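Local coordinates for protein citrinin polyketide synthase (Monascus purpureus, PDB 5MPT) that builds the polyketide precursor of the mycotoxin citrinin, this piece being its C-methyltransferase domain, which holds the cofactor product S-adenosyl-L-homocysteine, at residues 87-92 / 147-152; 10-15 / 195-200; 180-185 / 372-377. One frame throughout, in Å; residues are numbered along the deposited sequence.

Contact 1. Residues 87-92 / 147-152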
loop_
_atom_site.group_PDB
_atom_site.type_symbol
_atom_site.label_atom_id
_atom_site.label_comp_id
_atom_site.label_asym_id
_atom_site.label_seq_id
_atom_site.Cartn_x
_atom_site.Cartn_y
_atom_site.Cartn_z
ATOM N N ARG A 87 11.415 -16.284 -3.400
ATOM C CA ARG A 87 11.621 -14.900 -3.813
ATOM C C ARG A 87 11.738 -13.977 -2.602
ATOM O O ARG A 87 12.606 -13.095 -2.553
ATOM C CB ARG A 87 10.479 -14.468 -4.740
ATOM C CG ARG A 87 10.519 -15.199 -6.097
ATOM C CD ARG A 87 9.260 -14.953 -6.921
ATOM N NE ARG A 87 8.124 -15.626 -6.311
ATOM C CZ ARG A 87 6.883 -15.568 -6.763
ATOM N NH1 ARG A 87 6.598 -14.856 -7.851
ATOM N NH2 ARG A 87 5.923 -16.225 -6.129
ATOM N N PHE A 88 10.842 -14.153 -1.629
ATOM C CA PHE A 88 10.924 -13.422 -0.364
ATOM C C PHE A 88 12.278 -13.610 0.316
ATOM O O PHE A 88 12.914 -12.637 0.751
ATOM C CB PHE A 88 9.783 -13.899 0.530
ATOM C CG PHE A 88 9.706 -13.229 1.868
ATOM C CD1 PHE A 88 9.793 -11.862 1.999
ATOM C CD2 PHE A 88 9.505 -13.994 3.006
ATOM C CE1 PHE A 88 9.686 -11.274 3.236
ATOM C CE2 PHE A 88 9.393 -13.414 4.226
ATOM C CZ PHE A 88 9.470 -12.034 4.342
ATOM N N MET A 89 12.743 -14.857 0.435
ATOM C CA MET A 89 13.966 -15.042 1.190
ATOM C C MET A 89 15.165 -14.465 0.464
ATOM O O MET A 89 16.130 -14.056 1.113
ATOM C CB MET A 89 14.177 -16.519 1.521
ATOM C CG MET A 89 13.149 -17.002 2.546
ATOM S SD MET A 89 13.239 -16.134 4.115
ATOM C CE MET A 89 14.917 -16.528 4.631
ATOM N N ASN A 90 15.131 -14.400 -0.864
ATOM C CA ASN A 90 16.185 -13.673 -1.566
ATOM C C ASN A 90 16.152 -12.183 -1.219
ATOM O O ASN A 90 17.203 -11.538 -1.105
ATOM C CB ASN A 90 16.055 -13.888 -3.070
ATOM C CG ASN A 90 16.314 -15.329 -3.477
ATOM O OD1 ASN A 90 17.112 -16.039 -2.852
ATOM N ND2 ASN A 90 15.631 -15.772 -4.524
ATOM N N LEU A 91 14.956 -11.622 -1.026
ATOM C CA LEU A 91 14.840 -10.237 -0.560
ATOM C C LEU A 91 15.342 -10.107 0.878
ATOM O O LEU A 91 16.036 -9.141 1.216
ATOM C CB LEU A 91 13.391 -9.780 -0.668
ATOM C CG LEU A 91 12.972 -8.329 -0.457
ATOM C CD1 LEU A 91 11.685 -8.103 -1.259
ATOM C CD2 LEU A 91 12.742 -8.033 1.012
ATOM N N ILE A 92 15.029 -11.097 1.722
ATOM C CA ILE A 92 15.489 -11.106 3.117
ATOM C C ILE A 92 17.012 -11.131 3.190
ATOM O O ILE A 92 17.631 -10.410 3.993
ATOM C CB ILE A 92 14.866 -12.303 3.860
ATOM C CG1 ILE A 92 13.361 -12.076 4.074
ATOM C CG2 ILE A 92 15.584 -12.535 5.211
ATOM C CD1 ILE A 92 13.041 -10.839 4.961
ATOM N N SER A 147 8.622 -11.394 15.289
ATOM C CA SER A 147 8.952 -12.265 16.410
ATOM C C SER A 147 8.620 -13.716 16.119
ATOM O O SER A 147 9.093 -14.593 16.843
ATOM C CB SER A 147 8.197 -11.829 17.662
ATOM O OG SER A 147 6.807 -12.050 17.488
ATOM N N LYS A 148 7.802 -13.991 15.104
ATOM C CA LYS A 148 7.465 -15.352 14.716
ATOM C C LYS A 148 8.014 -15.677 13.330
ATOM O O LYS A 148 7.453 -16.504 12.606
ATOM C CB LYS A 148 5.950 -15.576 14.745
ATOM C CG LYS A 148 5.245 -15.160 16.029
ATOM C CD LYS A 148 5.194 -16.235 17.091
ATOM C CE LYS A 148 4.363 -15.764 18.290
ATOM N NZ LYS A 148 4.917 -14.524 18.944
ATOM N N PHE A 149 9.121 -15.040 12.956
ATOM C CA PHE A 149 9.582 -15.091 11.572
ATOM C C PHE A 149 10.075 -16.476 11.190
ATOM O O PHE A 149 9.768 -16.967 10.100
ATOM C CB PHE A 149 10.682 -14.059 11.343
ATOM C CG PHE A 149 11.000 -13.844 9.901
ATOM C CD1 PHE A 149 10.132 -13.128 9.106
ATOM C CD2 PHE A 149 12.160 -14.329 9.340
ATOM C CE1 PHE A 149 10.391 -12.930 7.776
ATOM C CE2 PHE A 149 12.432 -14.132 7.997
ATOM C CZ PHE A 149 11.544 -13.398 7.224
ATOM N N ALA A 150 10.856 -17.121 12.059
ATOM C CA ALA A 150 11.307 -18.475 11.763
ATOM C C ALA A 150 10.116 -19.416 11.637
ATOM O O ALA A 150 10.046 -20.234 10.702
ATOM C CB ALA A 150 12.292 -18.949 12.841
ATOM N N ASP A 151 9.148 -19.304 12.549
ATOM C CA ASP A 151 7.963 -20.153 12.440
ATOM C C ASP A 151 7.213 -19.918 11.130
ATOM O O ASP A 151 6.712 -20.877 10.524
ATOM C CB ASP A 151 7.040 -19.938 13.637
ATOM C CG ASP A 151 7.534 -20.636 14.870
ATOM O OD1 ASP A 151 8.579 -21.316 14.758
ATOM O OD2 ASP A 151 6.881 -20.522 15.928
ATOM N N CYS A 152 7.104 -18.656 10.678
ATOM C CA CYS A 152 6.387 -18.367 9.434
ATOM C C CYS A 152 7.112 -18.927 8.219
ATOM O O CYS A 152 6.498 -19.585 7.376
ATOM C CB CYS A 152 6.172 -16.851 9.253
ATOM S SG CYS A 152 4.942 -16.182 10.340
#
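The rings of Phe88 and Phe149 meet rim to rim, neither lying over the other's face: their centroids are 5.8 Å apart and their planes are inclined at 64°. Phe88 CZ sits at the edge of the Phe149 ring, close to its plane, 3.7 Å from Phe149 CE1. One face of the Phe88 ring is taken up within its own helix by Ile92, one turn on, whose CG1 stands 3.8 Å above the ring plane and toward the rim. Ile92 also reaches across the contact, for its CD1 lies 3.7 Å from Phe149 CZ at an oblique angle to that ring. The outer end of Phe149 therefore bears on Phe88 and Ile92 together. Both phenylalanines hold CG anti to the backbone N (chi1 -179° for Phe88 and -168° for Phe149), which extends the two side chains toward each other from opposite directions. This long reach explains how a contact forms although the nearest CA atoms, those of Ile92 and Phe149, are 11.1 Å apart. The geometry describes helix-to-helix packing by side-chain ends: helix 86-98, which lies within the part assigned to the methyltransferase helix-turn-helix family, faces the first turn of the short helix 149-154, and Phe149 follows directly on the N-cap residue Lys148. Met89 adds a Met-aromatic contact, its SD lying obliquely to the Phe149 ring, 5.5 Å from the centroid. No hydrogen bond joins the two segments, and all four touching residues are buried. The surroundings are apolar as well: Phe325 of helix 321-327 stacks on Phe149 and also touches Ile92, while Ile56 and Ala59 of helix 40-62 meet Ile92 and Phe149 respectively.

Contact 2. Residues 10-15 / 195-200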
loop_
_atom_site.group_PDB
_atom_site.type_symbol
_atom_site.label_atom_id
_atom_site.label_comp_id
_atom_site.label_asym_id
_atom_site.label_seq_id
_atom_site.Cartn_x
_atom_site.Cartn_y
_atom_site.Cartn_z
ATOM N N SER A 10 -23.450 13.083 -13.076
ATOM C CA SER A 10 -22.942 14.439 -13.030
ATOM C C SER A 10 -22.108 14.752 -14.279
ATOM O O SER A 10 -21.529 13.865 -14.920
ATOM C CB SER A 10 -22.093 14.595 -11.758
ATOM O OG SER A 10 -21.408 15.850 -11.682
ATOM N N ILE A 11 -21.992 16.042 -14.575
ATOM C CA ILE A 11 -21.020 16.535 -15.547
ATOM C C ILE A 11 -19.649 16.578 -14.892
ATOM O O ILE A 11 -19.517 17.033 -13.746
ATOM C CB ILE A 11 -21.418 17.930 -16.045
ATOM C CG1 ILE A 11 -22.737 17.846 -16.788
ATOM C CG2 ILE A 11 -20.338 18.472 -16.980
ATOM C CD1 ILE A 11 -23.224 19.151 -17.273
ATOM N N LEU A 12 -18.613 16.175 -15.627
ATOM C CA LEU A 12 -17.249 16.108 -15.087
ATOM C C LEU A 12 -16.291 16.705 -16.107
ATOM O O LEU A 12 -15.705 15.993 -16.923
ATOM C CB LEU A 12 -16.867 14.676 -14.722
ATOM C CG LEU A 12 -15.482 14.541 -14.149
ATOM C CD1 LEU A 12 -15.262 15.524 -12.993
ATOM C CD2 LEU A 12 -15.319 13.075 -13.699
ATOM N N PRO A 13 -16.169 18.036 -16.138
ATOM C CA PRO A 13 -15.274 18.662 -17.123
ATOM C C PRO A 13 -13.819 18.268 -16.882
ATOM O O PRO A 13 -13.369 18.133 -15.736
ATOM C CB PRO A 13 -15.490 20.169 -16.904
ATOM C CG PRO A 13 -16.709 20.288 -16.042
ATOM C CD PRO A 13 -16.790 19.028 -15.244
ATOM N N LYS A 14 -13.065 18.101 -17.979
ATOM C CA LYS A 14 -11.652 17.771 -17.842
ATOM C C LYS A 14 -10.894 18.834 -17.039
ATOM O O LYS A 14 -9.994 18.486 -16.260
ATOM C CB LYS A 14 -10.984 17.548 -19.209
ATOM C CG LYS A 14 -11.114 18.642 -20.229
ATOM C CD LYS A 14 -10.434 18.249 -21.550
ATOM C CE LYS A 14 -11.154 18.857 -22.760
ATOM N NZ LYS A 14 -12.506 18.252 -22.992
ATOM N N SER A 15 -11.252 20.121 -17.182
ATOM C CA SER A 15 -10.510 21.187 -16.496
ATOM C C SER A 15 -10.642 21.076 -14.987
ATOM O O SER A 15 -9.719 21.444 -14.260
ATOM C CB SER A 15 -10.977 22.568 -16.949
ATOM O OG SER A 15 -12.286 22.877 -16.478
ATOM N N GLU A 195 -12.104 17.554 -2.930
ATOM C CA GLU A 195 -12.845 18.739 -2.534
ATOM C C GLU A 195 -12.686 19.836 -3.574
ATOM O O GLU A 195 -13.670 20.469 -3.984
ATOM C CB GLU A 195 -12.376 19.220 -1.156
ATOM C CG GLU A 195 -13.151 20.418 -0.705
ATOM C CD GLU A 195 -12.993 20.719 0.765
ATOM O OE1 GLU A 195 -11.991 20.288 1.350
ATOM O OE2 GLU A 195 -13.880 21.379 1.345
ATOM N N GLN A 196 -11.455 20.056 -4.039
ATOM C CA GLN A 196 -11.230 21.099 -5.038
ATOM C C GLN A 196 -11.879 20.722 -6.361
ATOM O O GLN A 196 -12.339 21.590 -7.125
ATOM C CB GLN A 196 -9.726 21.318 -5.211
ATOM C CG GLN A 196 -9.070 21.965 -4.000
ATOM C CD GLN A 196 -9.633 23.354 -3.752
ATOM O OE1 GLN A 196 -9.800 24.144 -4.680
ATOM N NE2 GLN A 196 -10.032 23.609 -2.525
ATOM N N LEU A 197 -11.927 19.418 -6.636
ATOM C CA LEU A 197 -12.611 18.915 -7.830
ATOM C C LEU A 197 -14.094 19.237 -7.788
ATOM O O LEU A 197 -14.652 19.797 -8.739
ATOM C CB LEU A 197 -12.409 17.405 -7.944
ATOM C CG LEU A 197 -13.153 16.717 -9.085
ATOM C CD1 LEU A 197 -12.616 17.202 -10.414
ATOM C CD2 LEU A 197 -13.065 15.202 -9.010
ATOM N N VAL A 198 -14.750 18.894 -6.683
ATOM C CA VAL A 198 -16.196 19.054 -6.587
ATOM C C VAL A 198 -16.630 20.526 -6.676
ATOM O O VAL A 198 -17.687 20.830 -7.266
ATOM C CB VAL A 198 -16.653 18.333 -5.297
ATOM C CG1 VAL A 198 -18.101 18.597 -4.958
ATOM C CG2 VAL A 198 -16.454 16.849 -5.449
ATOM N N LYS A 199 -15.804 21.465 -6.179
ATOM C CA LYS A 199 -16.080 22.907 -6.279
ATOM C C LYS A 199 -16.191 23.389 -7.715
ATOM O O LYS A 199 -16.742 24.475 -7.946
ATOM C CB LYS A 199 -14.959 23.739 -5.597
ATOM C CG LYS A 199 -14.936 23.772 -4.092
ATOM C CD LYS A 199 -13.609 24.403 -3.615
ATOM C CE LYS A 199 -13.710 25.109 -2.255
ATOM N NZ LYS A 199 -14.432 24.308 -1.230
ATOM N N ARG A 200 -15.672 22.625 -8.671
ATOM C CA ARG A 200 -15.583 23.001 -10.070
ATOM C C ARG A 200 -16.589 22.251 -10.924
ATOM O O ARG A 200 -16.549 22.359 -12.157
ATOM C CB ARG A 200 -14.175 22.746 -10.595
ATOM C CG ARG A 200 -13.155 23.753 -10.072
ATOM C CD ARG A 200 -11.779 23.112 -9.836
ATOM N NE ARG A 200 -10.736 24.103 -9.571
ATOM C CZ ARG A 200 -10.307 24.461 -8.363
ATOM N NH1 ARG A 200 -10.819 23.919 -7.262
ATOM N NH2 ARG A 200 -9.362 25.387 -8.264
#
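Apolar contact between Leu12 and Leu197 carries this junction. In the conformer of Leu197 described here, one of two deposited, its CD1 methyl lies 4.1 Å from the CD1 methyl of Leu12. The side chains cross at about a right angle and touch through one methyl each. In this copy of Leu197, CG lies anti to the backbone N (chi1 176°), which carries the methyl closer to the other segment than its CB direction alone would suggest. Pro13 makes a looser approach, its ring CG resting 4.4 Å from the carbonyl O of Arg200.

No hydrogen bond crosses between the two segments; within 195-200, Arg200 NH1 donates to two oxygens of Gln196, at 2.8 Å from the backbone O and 2.8 Å from the side-chain OE1. Both acceptors lie near the guanidinium plane, and the N-H...O angles are 157° and 162°; this double grip folds the arginine back along helix 181-198. Around the leucines, Ala16 of helix 14-26 touches Leu197, and strand 279-285 supplies His280 against Leu12 and Ile281 against Leu197. The N-terminal segment leading into helix 14-26 thus packs with the C-terminal end of helix 181-198 against the central sheet of a Rossmann-like methyltransferase fold.

Contact 3. Residues 180-185 / 372-377; sequences SPINAV and ANIQRL
Gln375 points its amide nitrogen at the first turn of helix 181-198, where a backbone oxygen and a side-chain oxygen receive it. Gln375 NE2 donates to Ile182 O at 2.8 Å and to Asn183 OD1 at 3.0 Å, with N-H...O angles of 150° and 157°. Both acceptors lie in the amide plane of the glutamine, yet the nitrogen stands above each carbonyl plane and on a lone pair of neither. The amide planes of Gln375 and Asn183 are 67° apart, so the two groups are strongly inclined rather than flat against each other. A bend at chi2 in the glutamine chain brings its NE2 round to the helix. The other ends of both amides are held too: Asn286 ND2 donates to Gln375 OE1, and Asn183 ND2 is bonded to the carbonyl of Val176. These partners should fix the rotation of both groups and satisfy their buried polar atoms.

Beside the polar cluster, Ile182 and Ile374 cross at about a right angle. The CD1 methyl of Ile182 meets the CG2 branch of Ile374 at 3.9 Å, an approach made possible by Ile182 CG1 extending anti to its backbone N. On the sheet side, Gln375 also touches Leu314 and Met316 of strand 309-316.

Two of the active-site residues are close by: the side chain of Asn183 comes within about 4 Å of that of Tyr177, and the side chain of Gln375 within about 6 Å of that of Glu315. Bound S-adenosyl-L-homocysteine is about 7 Å from the Asn183 side chain. The amide network therefore ties a helix start to strand 375-381, in a position consistent with the second shell of a Rossmann-like C-methyltransferase active site.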
loop_
_atom_site.group_PDB
_atom_site.type_symbol
_atom_site.label_atom_id
_atom_site.label_comp_id
_atom_site.label_asym_id
_atom_site.label_seq_id
_atom_site.Cartn_x
_atom_site.Cartn_y
_atom_site.Cartn_z
ATOM N N SER A 180 -1.559 5.579 10.339
ATOM C CA SER A 180 -0.137 5.816 10.143
ATOM C C SER A 180 0.090 6.883 9.074
ATOM O O SER A 180 -0.415 6.751 7.949
ATOM C CB SER A 180 0.579 4.540 9.736
ATOM O OG SER A 180 0.717 3.681 10.847
ATOM N N PRO A 181 0.861 7.939 9.384
ATOM C CA PRO A 181 1.167 8.964 8.380
ATOM C C PRO A 181 1.628 8.410 7.036
ATOM O O PRO A 181 1.275 8.971 6.001
ATOM C CB PRO A 181 2.259 9.793 9.082
ATOM C CG PRO A 181 1.882 9.732 10.504
ATOM C CD PRO A 181 1.446 8.275 10.698
ATOM N N ILE A 182 2.367 7.297 7.012
ATOM C CA ILE A 182 2.890 6.786 5.748
ATOM C C ILE A 182 1.763 6.499 4.761
ATOM O O ILE A 182 1.968 6.548 3.542
ATOM C CB ILE A 182 3.746 5.522 6.004
ATOM C CG1 ILE A 182 4.433 5.021 4.731
ATOM C CG2 ILE A 182 2.893 4.358 6.537
ATOM C CD1 ILE A 182 5.404 5.963 4.131
ATOM N N ASN A 183 0.560 6.214 5.260
ATOM C CA ASN A 183 -0.630 6.111 4.426
ATOM C C ASN A 183 -1.551 7.330 4.516
ATOM O O ASN A 183 -2.123 7.736 3.505
ATOM C CB ASN A 183 -1.423 4.874 4.811
ATOM C CG ASN A 183 -0.797 3.615 4.280
ATOM O OD1 ASN A 183 -0.488 3.503 3.098
ATOM N ND2 ASN A 183 -0.564 2.672 5.158
ATOM N N ALA A 184 -1.752 7.879 5.709
ATOM C CA ALA A 184 -2.720 8.963 5.882
ATOM C C ALA A 184 -2.356 10.199 5.078
ATOM O O ALA A 184 -3.248 10.913 4.619
ATOM C CB ALA A 184 -2.865 9.316 7.354
ATOM N N VAL A 185 -1.070 10.455 4.872
ATOM C CA VAL A 185 -0.651 11.669 4.173
ATOM C C VAL A 185 -1.343 11.757 2.817
ATOM O O VAL A 185 -1.959 12.779 2.465
ATOM C CB VAL A 185 0.883 11.683 4.029
ATOM C CG1 VAL A 185 1.318 12.497 2.778
ATOM C CG2 VAL A 185 1.492 12.230 5.289
ATOM N N ALA A 372 8.066 11.963 -0.735
ATOM C CA ALA A 372 7.253 12.139 -1.936
ATOM C C ALA A 372 7.516 11.066 -2.981
ATOM O O ALA A 372 6.719 10.933 -3.900
ATOM C CB ALA A 372 7.491 13.539 -2.535
ATOM N N ASN A 373 8.586 10.275 -2.848
ATOM C CA ASN A 373 8.856 9.167 -3.754
ATOM C C ASN A 373 8.364 7.833 -3.214
ATOM O O ASN A 373 8.317 6.843 -3.970
ATOM C CB ASN A 373 10.356 9.072 -4.056
ATOM C CG ASN A 373 10.893 10.320 -4.716
ATOM O OD1 ASN A 373 10.279 10.868 -5.628
ATOM N ND2 ASN A 373 12.040 10.804 -4.231
ATOM N N ILE A 374 7.905 7.788 -1.966
ATOM C CA ILE A 374 7.575 6.488 -1.371
ATOM C C ILE A 374 6.211 6.008 -1.838
ATOM O O ILE A 374 6.049 4.839 -2.214
ATOM C CB ILE A 374 7.646 6.546 0.164
ATOM C CG1 ILE A 374 9.062 6.906 0.618
ATOM C CG2 ILE A 374 7.209 5.224 0.764
ATOM C CD1 ILE A 374 9.139 7.273 2.092
ATOM N N GLN A 375 5.202 6.867 -1.740
ATOM C CA GLN A 375 3.901 6.641 -2.345
ATOM C C GLN A 375 3.549 7.836 -3.194
ATOM O O GLN A 375 4.046 8.944 -2.997
ATOM C CB GLN A 375 2.792 6.437 -1.315
ATOM C CG GLN A 375 3.197 5.471 -0.209
ATOM C CD GLN A 375 2.066 4.605 0.227
ATOM O OE1 GLN A 375 1.583 3.771 -0.548
ATOM N NE2 GLN A 375 1.604 4.786 1.437
ATOM N N ARG A 376 2.632 7.595 -4.119
ATOM C CA ARG A 376 2.121 8.632 -4.981
ATOM C C ARG A 376 0.633 8.436 -5.173
ATOM O O ARG A 376 0.135 7.305 -5.202
ATOM C CB ARG A 376 2.802 8.618 -6.338
ATOM C CG ARG A 376 4.268 8.849 -6.278
ATOM C CD ARG A 376 4.843 9.068 -7.644
ATOM N NE ARG A 376 6.279 8.915 -7.609
ATOM C CZ ARG A 376 7.150 9.886 -7.347
ATOM N NH1 ARG A 376 6.743 11.145 -7.115
ATOM N NH2 ARG A 376 8.450 9.581 -7.305
ATOM N N LEU A 377 -0.081 9.554 -5.337
ATOM C CA LEU A 377 -1.333 9.519 -6.067
ATOM C C LEU A 377 -1.009 9.559 -7.554
ATOM O O LEU A 377 -0.231 10.396 -8.018
ATOM C CB LEU A 377 -2.252 10.679 -5.709
ATOM C CG LEU A 377 -2.746 10.828 -4.269
ATOM C CD1 LEU A 377 -3.528 12.146 -4.106
ATOM C CD2 LEU A 377 -3.559 9.626 -3.871
#

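Contact 3 lies nearest the middle of the chain, about 9 Å from its centre, whereas contacts 1 and 2 stand on opposite sides of that centre with their own centres about 46 Å apart. The centre of contact 3 is about 25 Å from that of contact 1 and about 24 Å from that of contact 2. Contacts 2 and 3 share helix 181-198, using its late and early turns, and both adjoin the seven-stranded mixed sheet. Along the chain, contact 1 is nested within the loop closed by contact 2 and precedes contact 3, while contacts 2 and 3 interlock. One helix thus links the N-terminal packing to the catalytic centre, with the helical region of contact 1 beyond.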